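PDB 1O8X: tryparedoxin, which probably acts as a thioredoxin-like dithiol-disulfide oxidoreductase, passing electrons in the oxidative-stress defence of a trypanosomatid. Local coordinates for residues G79-K83 with M84-A88; Q49-E52 with F53-F57; Q93-A96 with V97-L100; L14-D18 with G19-V23; T125-R128 with A129-V132. The protein carries 1 engineered substitution. All coordinates share one frame; numbering follows the deposited sequence.

Contact 1: G79-K83 with M84-A88; sequences GYFAK and MPWLA
Met84 reaches back along the chain to two aromatic rings, Tyr80 and Phe81, of helix 74-81. Its CB starts close to the backbone, 3.4 Å from Phe81 O. From there CG, anti to the carbonyl carbon (chi1 -64°), passes 3.8 Å from Tyr80 O, and the extended chain carries SD on. SD comes to the rim of Phe81, 3.9 Å from CD1 and in the plane of that ring, which makes this a Met-aromatic contact of the edge kind. The terminal CE settles over a face of Tyr80, a CH-pi contact with CE lying 3.4 Å from the ring centroid and slightly displaced toward CE2. A type I turn from Phe81 to Met84 fixes the base of this chain: Met84 N donates to Phe81 O at 2.8 Å, from above the carbonyl plane. Phe81 is engaged on a second front, since Ala88 CB sits over the centre of one ring face, 3.6 Å from its centroid, while Trp86 O approaches the ring edge 3.4 Å from CZ. The Tyr80 hydroxyl is hydrogen-bonded to Ser36 OG. In this helix-to-strand connection of a beta-alpha-beta unit, the backbone bond closes the turn, and the buried side chains are held by dispersion, CH-pi and Met-aromatic contacts.

Contact 2: Q49-E52 with F53-F57; sequences QLIE and FYDKF
Lys56 NZ is gripped by two carboxylates: it meets Glu52 OE2, one helical turn back, in a salt bridge of 3.0 Å, and also bridges to Glu136, so its positive charge is probably divided between them. Glu52 and Lys56 lie alongside each other on the outer side of the helix, pointing the same way. The ammonium comes to the anti side of Glu52 OE2, 26° out of the carboxylate plane. Glu52 carries CG anti to its own nitrogen (chi1 -178°), whereas Lys56 has CG anti to the carbonyl carbon; both chains then run out extended, and CE of Lys56 passes 3.9 Å from CG of Glu52. One residue back, Ile51 and Asp55 repeat the side-by-side pattern more loosely, with Ile51 CG2 3.7 Å from Asp55 OD2. Beneath these pairs Tyr54 N donates to Leu50 O at 2.8 Å, and equivalent i to i+4 bonds join Phe53 N to Gln49 O, Asp55 N to Ile51 O and Lys56 N to Glu52 O, so the helix is regular through the join. Helix 41-57 is the crossover helix between strands 30-36 and 63-69, a beta-alpha-beta unit of the thioredoxin fold. Its inward side is made by Leu50, Phe53 and Tyr54: Leu50 and Phe53 pack on Leu131 of helix 127-131, and Tyr54 meets Phe63 and Val65 of strand 63-69, its hydroxyl hydrogen-bonded to Glu64.

Contact 3: Q93-A96 with V97-L100; sequences QSEA and VQKL
Gln98 folds back over the first turn of helix 94-103, its CG 3.5 Å from Ser94 O and its OE1 3.8 Å from Glu95 CA. This course follows from chi1 of -69°, which puts CG beside the backbone nitrogen and lets the extended chain lean toward the N-terminal end. Lys99 leans the same way, its CG 3.6 Å from Glu95 O, but its NZ stays 6.8 Å from Glu95 OE1, too far for a salt bridge. Val97 and Leu100 instead hold a methyl or CG anti to the nitrogen; Val97 CB lies 3.3 Å from Ser94 O, and Leu100 CB 3.3 Å from Ala96 O. Backbone bonds from Gln98 N to Ser94 O, Lys99 N to Glu95 O (3.0 Å) and Leu100 N to Ala96 O underlie these positions, whereas that from Val97 N to the N-cap Gln93 O is weak. Val97 packs on Val89 and on Cys68 of strand 63-69, and Leu100 reaches Cys68 together with Phe33 and Phe35 of strand 30-36, seating the helix against the central sheet.

Contact 4: L14-D18 with G19-V23; sequences LRRGD and GEVEV
Strands 14-16 and 19-22 form a two-residue-turn antiparallel hairpin, strongly twisted (axes 129° apart) and closed by a type II' turn from Arg16 to Gly19, with hydrogen-bonded pairs Leu14-Val21 and Arg16-Gly19 flanking the non-hydrogen-bonded pair Arg15-Glu20. Gly17 takes a positive phi, which favours glycine at this corner. Leu14 N donates to Val21 O at 2.8 Å, Val21 N returns a bond to Leu14 O, and Glu20 CA adds a CA-H...O contact to Leu14 O. Strand 19-22 is outermost in the sheet; strand 13-16 pairs on with strand 87-88 through Arg15 and Ala88. On the side of the sheet shared by Leu14, Arg16 and Val21, the guanidinium of Arg16 is laid across Val21: Val21 CG1 sits over the centre of one guanidinium face, 3.4 Å from both NE and CZ of Arg16. The bend at chi3 (59°) turns the flat group over that methyl. Farther along, Leu14 CG meets Val23 CG2 at 3.7 Å. The side chains of Arg15 and Glu20 diverge at their bases, but their ends meet. Arg15 curls at chi2 and chi3 so that one face of its guanidinium rests on Glu20 CG, while NH1 reaches Glu20 OE2 at 3.2 Å in a salt bridge whose two planes are 49° apart. Four backbone bonds and the turn thus set the hairpin; the ion pair, probably moderated by solvent, is added at the surface.

Contact 5: T125-R128 with A129-V132; sequences TRAR and ATLV
Ala129 begins the return to the N-cap residue: its N donates to Arg126 O at 2.9 Å, with an N-H...O angle of 132°, and approaches from above the carbonyl plane. Its CB also rests 3.5 Å from the same oxygen. Thr130 N is the second donor to Arg126 O, at 3.0 Å, this time in the carbonyl plane, so one oxygen takes two backbone bonds from different directions. Thr130 holds OG1 between its nitrogen and carbonyl carbon (chi1 57°), which brings the hydroxyl to Ala127 CA at 3.3 Å and gives a weak third bond to Arg126 O. Its CG2 faces Arg126 NH1 at 3.8 Å. Arg126 stands at the N-cap position of the short helix 127-131, which follows edge strand 122-124 of the thioredoxin-fold sheet, while its guanidinium NH2 forms a salt bridge with Asp144. Leu131 N continues the helical pattern by donating to Ala127 O at 2.9 Å, and its side chain packs on Leu50 of helix 41-57 and on Trp142. Val132 finally sets CG1 3.8 Å from Arg128 O and near the edge of the Arg128 guanidinium; the side chains of Arg128 and Val132 both touch Phe46 of helix 41-57.

Along the chain the order is contact 4, contact 2, contact 1, contact 3, contact 5. Contacts 4 and 1 meet at neighbouring strands 13-16 and 87-88 of the mixed sheet, where Ala88 O lies 2.8 Å from Arg15 N in a probable hydrogen bond; their centres are 11 Å apart. Contact 2, on helix 41-57, touches contact 1 through Trp86, whose CH2 is 3.5 Å from Leu50 CG, and contact 5 through Leu131. Contact 3 touches none of the others: its nearest atoms come within about 7 Å of contacts 1 and 4, and its centre is about 25 Å from that of contact 2. Helices 41-57 and 94-103 both pack on the central strands, consistent with the thioredoxin fold.

Contact 1: G79-K83 with M84-A88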
loop_
_atom_site.group_PDB
_atom_site.type_symbol
_atom_site.label_atom_id
_atom_site.label_comp_id
_atom_site.label_asym_id
_atom_site.label_seq_id
_atom_site.Cartn_x
_atom_site.Cartn_y
_atom_site.Cartn_z
ATOM N N GLY A 79 5.443 12.501 -8.866
ATOM C CA GLY A 79 6.876 12.489 -8.631
ATOM C C GLY A 79 7.284 11.484 -7.562
ATOM O O GLY A 79 8.314 10.816 -7.652
ATOM N N TYR A 80 6.464 11.390 -6.527
ATOM C CA TYR A 80 6.706 10.492 -5.412
ATOM C C TYR A 80 6.452 9.048 -5.827
ATOM O O TYR A 80 7.292 8.177 -5.589
ATOM C CB TYR A 80 5.809 10.925 -4.244
ATOM C CG TYR A 80 5.998 10.185 -2.942
ATOM C CD1 TYR A 80 7.261 9.781 -2.514
ATOM C CD2 TYR A 80 4.905 9.888 -2.133
ATOM C CE1 TYR A 80 7.430 9.094 -1.327
ATOM C CE2 TYR A 80 5.057 9.216 -0.940
ATOM C CZ TYR A 80 6.315 8.827 -0.521
ATOM O OH TYR A 80 6.488 8.146 0.666
ATOM N N PHE A 81 5.334 8.803 -6.503
ATOM C CA PHE A 81 5.038 7.453 -6.982
ATOM C C PHE A 81 6.097 6.943 -7.971
ATOM O O PHE A 81 6.420 5.755 -7.989
ATOM C CB PHE A 81 3.622 7.355 -7.570
ATOM C CG PHE A 81 3.300 5.989 -8.126
ATOM C CD1 PHE A 81 3.437 4.854 -7.338
ATOM C CD2 PHE A 81 2.899 5.826 -9.453
ATOM C CE1 PHE A 81 3.175 3.583 -7.867
ATOM C CE2 PHE A 81 2.628 4.563 -9.980
ATOM C CZ PHE A 81 2.770 3.448 -9.194
ATOM N N ALA A 82 6.666 7.840 -8.773
ATOM C CA ALA A 82 7.673 7.446 -9.767
ATOM C C ALA A 82 8.899 6.809 -9.121
ATOM O O ALA A 82 9.655 6.080 -9.773
ATOM C CB ALA A 82 8.083 8.650 -10.621
ATOM N N LYS A 83 9.096 7.099 -7.843
ATOM C CA LYS A 83 10.207 6.563 -7.079
ATOM C C LYS A 83 9.848 5.260 -6.325
ATOM O O LYS A 83 10.651 4.749 -5.545
ATOM C CB LYS A 83 10.736 7.646 -6.125
ATOM C CG LYS A 83 11.231 8.914 -6.837
ATOM C CD LYS A 83 11.170 10.108 -5.901
ATOM C CE LYS A 83 11.403 11.419 -6.631
ATOM N NZ LYS A 83 11.123 12.564 -5.723
ATOM N N MET A 84 8.661 4.710 -6.602
ATOM C CA MET A 84 8.191 3.461 -6.000
ATOM C C MET A 84 8.068 2.353 -7.046
ATOM O O MET A 84 7.720 2.644 -8.200
ATOM C CB MET A 84 6.815 3.673 -5.374
ATOM C CG MET A 84 6.797 4.648 -4.216
ATOM S SD MET A 84 5.087 5.039 -3.772
ATOM C CE MET A 84 5.347 6.296 -2.548
ATOM N N PRO A 85 8.339 1.096 -6.660
ATOM C CA PRO A 85 8.289 -0.024 -7.618
ATOM C C PRO A 85 6.937 -0.745 -7.750
ATOM O O PRO A 85 6.798 -1.641 -8.582
ATOM C CB PRO A 85 9.334 -0.989 -7.053
ATOM C CG PRO A 85 9.193 -0.806 -5.556
ATOM C CD PRO A 85 8.918 0.672 -5.366
ATOM N N TRP A 86 5.964 -0.373 -6.918
ATOM C CA TRP A 86 4.707 -1.115 -6.770
ATOM C C TRP A 86 3.541 -0.378 -7.442
ATOM O O TRP A 86 3.738 0.304 -8.461
ATOM C CB TRP A 86 4.455 -1.412 -5.276
ATOM C CG TRP A 86 4.694 -0.219 -4.372
ATOM C CD1 TRP A 86 4.001 0.968 -4.377
ATOM C CD2 TRP A 86 5.711 -0.082 -3.386
ATOM N NE1 TRP A 86 4.519 1.817 -3.433
ATOM C CE2 TRP A 86 5.577 1.203 -2.812
ATOM C CE3 TRP A 86 6.716 -0.927 -2.898
ATOM C CZ2 TRP A 86 6.431 1.663 -1.805
ATOM C CZ3 TRP A 86 7.550 -0.476 -1.909
ATOM C CH2 TRP A 86 7.414 0.811 -1.370
ATOM N N LEU A 87 2.327 -0.542 -6.912
ATOM C CA LEU A 87 1.133 0.016 -7.558
ATOM C C LEU A 87 0.633 1.253 -6.834
ATOM O O LEU A 87 1.073 1.534 -5.721
ATOM C CB LEU A 87 0.018 -1.029 -7.609
ATOM C CG LEU A 87 0.394 -2.425 -8.088
ATOM C CD1 LEU A 87 -0.834 -3.326 -8.112
ATOM C CD2 LEU A 87 1.038 -2.363 -9.448
ATOM N N ALA A 88 -0.308 1.966 -7.450
ATOM C CA ALA A 88 -0.941 3.112 -6.808
ATOM C C ALA A 88 -2.391 3.254 -7.198
ATOM O O ALA A 88 -2.767 2.982 -8.342
ATOM C CB ALA A 88 -0.202 4.403 -7.156
HETATM O O HOH W 1 8.900 3.339 -10.619
#

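Contact 2: Q49-E52 with F53-F57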
loop_
_atom_site.group_PDB
_atom_site.type_symbol
_atom_site.label_atom_id
_atom_site.label_comp_id
_atom_site.label_asym_id
_atom_site.label_seq_id
_atom_site.Cartn_x
_atom_site.Cartn_y
_atom_site.Cartn_z
ATOM N N GLN A 49 13.154 1.163 3.334
ATOM C CA GLN A 49 13.073 -0.121 4.033
ATOM C C GLN A 49 11.933 -0.976 3.453
ATOM O O GLN A 49 12.071 -2.189 3.294
ATOM C CB GLN A 49 12.910 0.098 5.532
ATOM C CG GLN A 49 14.123 0.797 6.165
ATOM C CD GLN A 49 13.868 1.168 7.605
ATOM O OE1 GLN A 49 13.999 0.329 8.496
ATOM N NE2 GLN A 49 13.492 2.425 7.843
ATOM N N LEU A 50 10.816 -0.339 3.103
ATOM C CA LEU A 50 9.709 -1.044 2.484
ATOM C C LEU A 50 10.110 -1.487 1.072
ATOM O O LEU A 50 9.782 -2.609 0.665
ATOM C CB LEU A 50 8.449 -0.170 2.491
ATOM C CG LEU A 50 7.233 -0.773 1.788
ATOM C CD1 LEU A 50 6.817 -2.117 2.379
ATOM C CD2 LEU A 50 6.086 0.215 1.889
ATOM N N ILE A 51 10.857 -0.651 0.342
ATOM C CA ILE A 51 11.301 -1.046 -0.997
ATOM C C ILE A 51 12.225 -2.270 -0.924
ATOM O O ILE A 51 12.085 -3.204 -1.712
ATOM C CB ILE A 51 11.999 0.132 -1.728
ATOM C CG1 ILE A 51 10.964 1.183 -2.120
ATOM C CG2 ILE A 51 12.742 -0.355 -2.978
ATOM C CD1 ILE A 51 11.579 2.483 -2.664
ATOM N N GLU A 52 13.143 -2.288 0.040
ATOM C CA GLU A 52 14.050 -3.428 0.183
ATOM C C GLU A 52 13.269 -4.707 0.491
ATOM O O GLU A 52 13.522 -5.762 -0.090
ATOM C CB GLU A 52 15.047 -3.146 1.302
ATOM C CG GLU A 52 16.072 -4.247 1.513
ATOM C CD GLU A 52 17.193 -3.868 2.462
ATOM O OE1 GLU A 52 17.332 -2.667 2.834
ATOM O OE2 GLU A 52 17.923 -4.799 2.848
ATOM N N PHE A 53 12.323 -4.622 1.413
ATOM C CA PHE A 53 11.483 -5.764 1.749
ATOM C C PHE A 53 10.645 -6.242 0.558
ATOM O O PHE A 53 10.560 -7.451 0.274
ATOM C CB PHE A 53 10.603 -5.407 2.941
ATOM C CG PHE A 53 9.911 -6.597 3.544
ATOM C CD1 PHE A 53 10.535 -7.347 4.542
ATOM C CD2 PHE A 53 8.649 -6.988 3.104
ATOM C CE1 PHE A 53 9.893 -8.464 5.100
ATOM C CE2 PHE A 53 8.013 -8.104 3.649
ATOM C CZ PHE A 53 8.639 -8.832 4.647
ATOM N N TYR A 54 10.057 -5.292 -0.163
ATOM C CA TYR A 54 9.269 -5.607 -1.341
ATOM C C TYR A 54 10.122 -6.315 -2.384
ATOM O O TYR A 54 9.712 -7.341 -2.937
ATOM C CB TYR A 54 8.697 -4.314 -1.914
ATOM C CG TYR A 54 7.842 -4.447 -3.141
ATOM C CD1 TYR A 54 6.486 -4.733 -3.022
ATOM C CD2 TYR A 54 8.378 -4.277 -4.416
ATOM C CE1 TYR A 54 5.681 -4.843 -4.138
ATOM C CE2 TYR A 54 7.583 -4.388 -5.529
ATOM C CZ TYR A 54 6.239 -4.679 -5.391
ATOM O OH TYR A 54 5.431 -4.782 -6.480
ATOM N N ASP A 55 11.309 -5.780 -2.654
ATOM C CA ASP A 55 12.143 -6.371 -3.693
ATOM C C ASP A 55 12.535 -7.803 -3.325
ATOM O O ASP A 55 12.541 -8.689 -4.190
ATOM C CB ASP A 55 13.361 -5.489 -3.963
ATOM C CG ASP A 55 13.038 -4.268 -4.824
ATOM O OD1 ASP A 55 11.945 -4.174 -5.441
ATOM O OD2 ASP A 55 13.865 -3.342 -4.947
ATOM N N LYS A 56 12.843 -8.034 -2.047
ATOM C CA LYS A 56 13.244 -9.362 -1.579
ATOM C C LYS A 56 12.100 -10.369 -1.627
ATOM O O LYS A 56 12.307 -11.540 -1.964
ATOM C CB LYS A 56 13.732 -9.292 -0.134
ATOM C CG LYS A 56 15.119 -8.711 0.063
ATOM C CD LYS A 56 15.462 -8.624 1.557
ATOM C CE LYS A 56 16.835 -8.011 1.813
ATOM N NZ LYS A 56 17.021 -7.636 3.251
ATOM N N PHE A 57 10.896 -9.931 -1.263
ATOM C CA PHE A 57 9.837 -10.860 -0.848
ATOM C C PHE A 57 8.488 -10.756 -1.543
ATOM O O PHE A 57 7.637 -11.613 -1.306
ATOM C CB PHE A 57 9.612 -10.781 0.676
ATOM C CG PHE A 57 10.837 -11.101 1.493
ATOM C CD1 PHE A 57 11.314 -10.199 2.428
ATOM C CD2 PHE A 57 11.519 -12.308 1.329
ATOM C CE1 PHE A 57 12.437 -10.473 3.190
ATOM C CE2 PHE A 57 12.650 -12.597 2.085
ATOM C CZ PHE A 57 13.108 -11.671 3.034
#

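Contact 3: Q93-A96 with V97-L100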
loop_
_atom_site.group_PDB
_atom_site.type_symbol
_atom_site.label_atom_id
_atom_site.label_comp_id
_atom_site.label_asym_id
_atom_site.label_seq_id
_atom_site.Cartn_x
_atom_site.Cartn_y
_atom_site.Cartn_z
ATOM N N GLN A 93 -8.734 9.077 -8.206
ATOM C CA GLN A 93 -9.558 8.308 -7.274
ATOM C C GLN A 93 -9.157 8.579 -5.821
ATOM O O GLN A 93 -9.293 7.707 -4.959
ATOM C CB GLN A 93 -9.489 6.812 -7.605
ATOM C CG GLN A 93 -10.579 6.312 -8.564
ATOM C CD GLN A 93 -10.378 6.760 -10.004
ATOM O OE1 GLN A 93 -11.329 7.193 -10.662
ATOM N NE2 GLN A 93 -9.151 6.650 -10.502
ATOM N N SER A 94 -8.681 9.795 -5.553
ATOM C CA SER A 94 -8.276 10.210 -4.208
ATOM C C SER A 94 -9.396 10.148 -3.183
ATOM O O SER A 94 -9.136 9.874 -2.008
ATOM C CB SER A 94 -7.685 11.619 -4.218
ATOM O OG SER A 94 -6.374 11.616 -4.762
ATOM N N GLU A 95 -10.631 10.407 -3.615
ATOM C CA GLU A 95 -11.784 10.306 -2.722
ATOM C C GLU A 95 -11.873 8.902 -2.124
ATOM O O GLU A 95 -12.168 8.751 -0.931
ATOM C CB GLU A 95 -13.072 10.679 -3.458
ATOM C CG GLU A 95 -13.310 12.182 -3.543
ATOM C CD GLU A 95 -13.716 12.660 -4.933
ATOM O OE1 GLU A 95 -13.997 11.817 -5.817
ATOM O OE2 GLU A 95 -13.744 13.895 -5.152
ATOM N N ALA A 96 -11.582 7.886 -2.935
ATOM C CA ALA A 96 -11.565 6.504 -2.460
ATOM C C ALA A 96 -10.481 6.334 -1.403
ATOM O O ALA A 96 -10.681 5.619 -0.436
ATOM C CB ALA A 96 -11.354 5.526 -3.597
ATOM N N VAL A 97 -9.340 6.998 -1.590
ATOM C CA VAL A 97 -8.246 6.913 -0.620
ATOM C C VAL A 97 -8.620 7.569 0.703
ATOM O O VAL A 97 -8.301 7.045 1.780
ATOM C CB VAL A 97 -6.939 7.531 -1.172
ATOM C CG1 VAL A 97 -5.883 7.606 -0.067
ATOM C CG2 VAL A 97 -6.429 6.708 -2.336
ATOM N N GLN A 98 -9.310 8.695 0.643
ATOM C CA GLN A 98 -9.698 9.396 1.863
ATOM C C GLN A 98 -10.709 8.568 2.644
ATOM O O GLN A 98 -10.628 8.453 3.862
ATOM C CB GLN A 98 -10.278 10.763 1.520
ATOM C CG GLN A 98 -9.240 11.719 0.972
ATOM C CD GLN A 98 -9.843 12.928 0.285
ATOM O OE1 GLN A 98 -11.023 12.938 -0.060
ATOM N NE2 GLN A 98 -9.026 13.950 0.081
ATOM N N LYS A 99 -11.630 7.945 1.927
ATOM C CA LYS A 99 -12.620 7.099 2.583
ATOM C C LYS A 99 -11.965 5.848 3.190
ATOM O O LYS A 99 -12.317 5.423 4.290
ATOM C CB LYS A 99 -13.748 6.784 1.617
ATOM C CG LYS A 99 -14.711 7.979 1.494
ATOM C CD LYS A 99 -15.588 7.868 0.272
ATOM C CE LYS A 99 -16.580 9.014 0.191
ATOM N NZ LYS A 99 -17.571 8.769 -0.896
ATOM N N LEU A 100 -10.982 5.289 2.489
ATOM C CA LEU A 100 -10.231 4.138 2.986
ATOM C C LEU A 100 -9.413 4.496 4.235
ATOM O O LEU A 100 -9.342 3.712 5.196
ATOM C CB LEU A 100 -9.323 3.616 1.877
ATOM C CG LEU A 100 -8.629 2.289 2.164
ATOM C CD1 LEU A 100 -9.627 1.181 2.502
ATOM C CD2 LEU A 100 -7.764 1.875 0.986
#

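Contact 4: L14-D18 with G19-V23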
loop_
_atom_site.group_PDB
_atom_site.type_symbol
_atom_site.label_atom_id
_atom_site.label_comp_id
_atom_site.label_asym_id
_atom_site.label_seq_id
_atom_site.Cartn_x
_atom_site.Cartn_y
_atom_site.Cartn_z
ATOM N N LEU A 14 -5.247 -0.038 -11.453
ATOM C CA LEU A 14 -4.303 0.666 -10.590
ATOM C C LEU A 14 -3.093 1.047 -11.411
ATOM O O LEU A 14 -2.778 0.381 -12.404
ATOM C CB LEU A 14 -3.860 -0.218 -9.421
ATOM C CG LEU A 14 -4.943 -0.701 -8.462
ATOM C CD1 LEU A 14 -4.336 -1.754 -7.539
ATOM C CD2 LEU A 14 -5.498 0.470 -7.669
ATOM N N ARG A 15 -2.413 2.116 -11.008
ATOM C CA ARG A 15 -1.205 2.559 -11.700
ATOM C C ARG A 15 -0.039 1.619 -11.414
ATOM O O ARG A 15 0.115 1.159 -10.282
ATOM C CB ARG A 15 -0.818 3.973 -11.259
ATOM C CG ARG A 15 -1.897 5.052 -11.408
ATOM C CD ARG A 15 -2.543 5.132 -12.788
ATOM N NE ARG A 15 -1.556 5.355 -13.847
ATOM C CZ ARG A 15 -1.863 5.634 -15.113
ATOM N NH1 ARG A 15 -3.134 5.729 -15.494
ATOM N NH2 ARG A 15 -0.899 5.820 -16.005
ATOM N N ARG A 16 0.777 1.351 -12.434
ATOM C CA ARG A 16 2.058 0.661 -12.276
ATOM C C ARG A 16 3.034 1.293 -13.256
ATOM O O ARG A 16 2.788 1.300 -14.469
ATOM C CB ARG A 16 1.937 -0.850 -12.534
ATOM C CG ARG A 16 3.238 -1.646 -12.314
ATOM C CD ARG A 16 3.186 -3.109 -12.756
ATOM N NE ARG A 16 2.861 -3.241 -14.179
ATOM C CZ ARG A 16 2.729 -4.396 -14.823
ATOM N NH1 ARG A 16 2.895 -5.550 -14.189
ATOM N NH2 ARG A 16 2.415 -4.395 -16.110
ATOM N N GLY A 17 4.120 1.848 -12.732
ATOM C CA GLY A 17 5.036 2.618 -13.566
ATOM C C GLY A 17 4.262 3.726 -14.265
ATOM O O GLY A 17 3.552 4.488 -13.620
ATOM N N ASP A 18 4.368 3.811 -15.590
ATOM C CA ASP A 18 3.587 4.818 -16.312
ATOM C C ASP A 18 2.343 4.261 -17.018
ATOM O O ASP A 18 1.742 4.931 -17.857
ATOM C CB ASP A 18 4.473 5.665 -17.235
ATOM C CG ASP A 18 5.182 6.773 -16.476
ATOM O OD1 ASP A 18 4.588 7.861 -16.287
ATOM O OD2 ASP A 18 6.322 6.629 -15.994
ATOM N N GLY A 19 1.950 3.043 -16.649
ATOM C CA GLY A 19 0.733 2.451 -17.161
ATOM C C GLY A 19 -0.178 1.989 -16.042
ATOM O O GLY A 19 -0.167 2.544 -14.938
ATOM N N GLU A 20 -0.971 0.967 -16.339
ATOM C CA GLU A 20 -1.964 0.447 -15.408
ATOM C C GLU A 20 -1.979 -1.078 -15.401
ATOM O O GLU A 20 -1.576 -1.724 -16.374
ATOM C CB GLU A 20 -3.356 0.966 -15.787
ATOM C CG GLU A 20 -3.581 2.452 -15.545
ATOM C CD GLU A 20 -4.991 2.918 -15.895
ATOM O OE1 GLU A 20 -5.521 2.509 -16.950
ATOM O OE2 GLU A 20 -5.576 3.701 -15.110
ATOM N N VAL A 21 -2.446 -1.645 -14.288
ATOM C CA VAL A 21 -2.797 -3.065 -14.201
ATOM C C VAL A 21 -4.239 -3.190 -13.713
ATOM O O VAL A 21 -4.776 -2.265 -13.091
ATOM C CB VAL A 21 -1.876 -3.879 -13.247
ATOM C CG1 VAL A 21 -0.440 -3.809 -13.671
ATOM C CG2 VAL A 21 -2.004 -3.406 -11.800
ATOM N N GLU A 22 -4.865 -4.329 -13.997
ATOM C CA GLU A 22 -6.209 -4.610 -13.499
ATOM C C GLU A 22 -6.175 -5.036 -12.029
ATOM O O GLU A 22 -5.291 -5.782 -11.608
ATOM C CB GLU A 22 -6.896 -5.685 -14.361
ATOM C CG GLU A 22 -7.173 -5.222 -15.789
ATOM C CD GLU A 22 -8.018 -6.191 -16.607
ATOM O OE1 GLU A 22 -7.671 -7.389 -16.677
ATOM O OE2 GLU A 22 -9.023 -5.745 -17.216
ATOM N N VAL A 23 -7.143 -4.556 -11.258
ATOM C CA VAL A 23 -7.265 -4.969 -9.857
ATOM C C VAL A 23 -7.410 -6.497 -9.754
ATOM O O VAL A 23 -6.953 -7.113 -8.779
ATOM C CB VAL A 23 -8.402 -4.197 -9.154
ATOM C CG1 VAL A 23 -8.708 -4.759 -7.775
ATOM C CG2 VAL A 23 -8.032 -2.722 -9.054
#

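Contact 5: T125-R128 with A129-V132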
loop_
_atom_site.group_PDB
_atom_site.type_symbol
_atom_site.label_atom_id
_atom_site.label_comp_id
_atom_site.label_asym_id
_atom_site.label_seq_id
_atom_site.Cartn_x
_atom_site.Cartn_y
_atom_site.Cartn_z
ATOM N N THR A 125 -2.561 -4.418 10.706
ATOM C CA THR A 125 -2.685 -2.964 10.628
ATOM C C THR A 125 -1.416 -2.264 11.084
ATOM O O THR A 125 -1.371 -1.035 11.127
ATOM C CB THR A 125 -3.860 -2.467 11.506
ATOM O OG1 THR A 125 -3.708 -3.004 12.833
ATOM C CG2 THR A 125 -5.193 -2.987 10.969
ATOM N N ARG A 126 -0.395 -3.043 11.428
ATOM C CA ARG A 126 0.786 -2.511 12.119
ATOM C C ARG A 126 2.090 -2.753 11.376
ATOM O O ARG A 126 3.175 -2.611 11.956
ATOM C CB ARG A 126 0.879 -3.117 13.514
ATOM C CG ARG A 126 -0.306 -2.833 14.415
ATOM C CD ARG A 126 -0.834 -4.093 15.141
ATOM N NE ARG A 126 0.276 -4.901 15.625
ATOM C CZ ARG A 126 0.653 -6.101 15.173
ATOM N NH1 ARG A 126 1.744 -6.640 15.690
ATOM N NH2 ARG A 126 -0.034 -6.777 14.236
ATOM N N ALA A 127 1.998 -3.078 10.081
ATOM C CA ALA A 127 3.172 -3.464 9.320
ATOM C C ALA A 127 4.237 -2.362 9.209
ATOM O O ALA A 127 5.427 -2.669 9.100
ATOM C CB ALA A 127 2.769 -3.971 7.961
ATOM N N ARG A 128 3.848 -1.081 9.282
ATOM C CA ARG A 128 4.850 -0.013 9.260
ATOM C C ARG A 128 5.765 -0.105 10.481
ATOM O O ARG A 128 6.940 0.243 10.394
ATOM C CB ARG A 128 4.156 1.346 9.178
ATOM C CG ARG A 128 5.058 2.566 9.280
ATOM C CD ARG A 128 5.180 3.048 10.722
ATOM N NE ARG A 128 5.959 4.258 10.854
ATOM C CZ ARG A 128 7.273 4.304 10.769
ATOM N NH1 ARG A 128 7.980 3.200 10.546
ATOM N NH2 ARG A 128 7.895 5.472 10.898
ATOM N N ALA A 129 5.217 -0.532 11.625
ATOM C CA ALA A 129 5.998 -0.692 12.851
ATOM C C ALA A 129 6.755 -2.007 12.881
ATOM O O ALA A 129 7.897 -2.071 13.333
ATOM C CB ALA A 129 5.072 -0.584 14.071
ATOM N N THR A 130 6.119 -3.083 12.423
ATOM C CA THR A 130 6.731 -4.406 12.561
ATOM C C THR A 130 7.790 -4.649 11.489
ATOM O O THR A 130 8.789 -5.332 11.749
ATOM C CB THR A 130 5.674 -5.517 12.525
ATOM O OG1 THR A 130 4.934 -5.411 11.308
ATOM C CG2 THR A 130 4.641 -5.346 13.656
ATOM N N LEU A 131 7.599 -4.085 10.300
ATOM C CA LEU A 131 8.547 -4.329 9.219
ATOM C C LEU A 131 9.953 -3.850 9.570
ATOM O O LEU A 131 10.934 -4.529 9.259
ATOM C CB LEU A 131 8.039 -3.706 7.927
ATOM C CG LEU A 131 8.847 -3.901 6.644
ATOM C CD1 LEU A 131 7.903 -3.914 5.447
ATOM C CD2 LEU A 131 9.880 -2.835 6.458
ATOM N N VAL A 132 10.058 -2.679 10.199
ATOM C CA VAL A 132 11.387 -2.129 10.473
ATOM C C VAL A 132 12.162 -2.985 11.473
ATOM O O VAL A 132 13.388 -2.931 11.509
ATOM C CB VAL A 132 11.363 -0.636 10.861
ATOM C CG1 VAL A 132 10.730 0.204 9.773
ATOM C CG2 VAL A 132 10.657 -0.440 12.166
#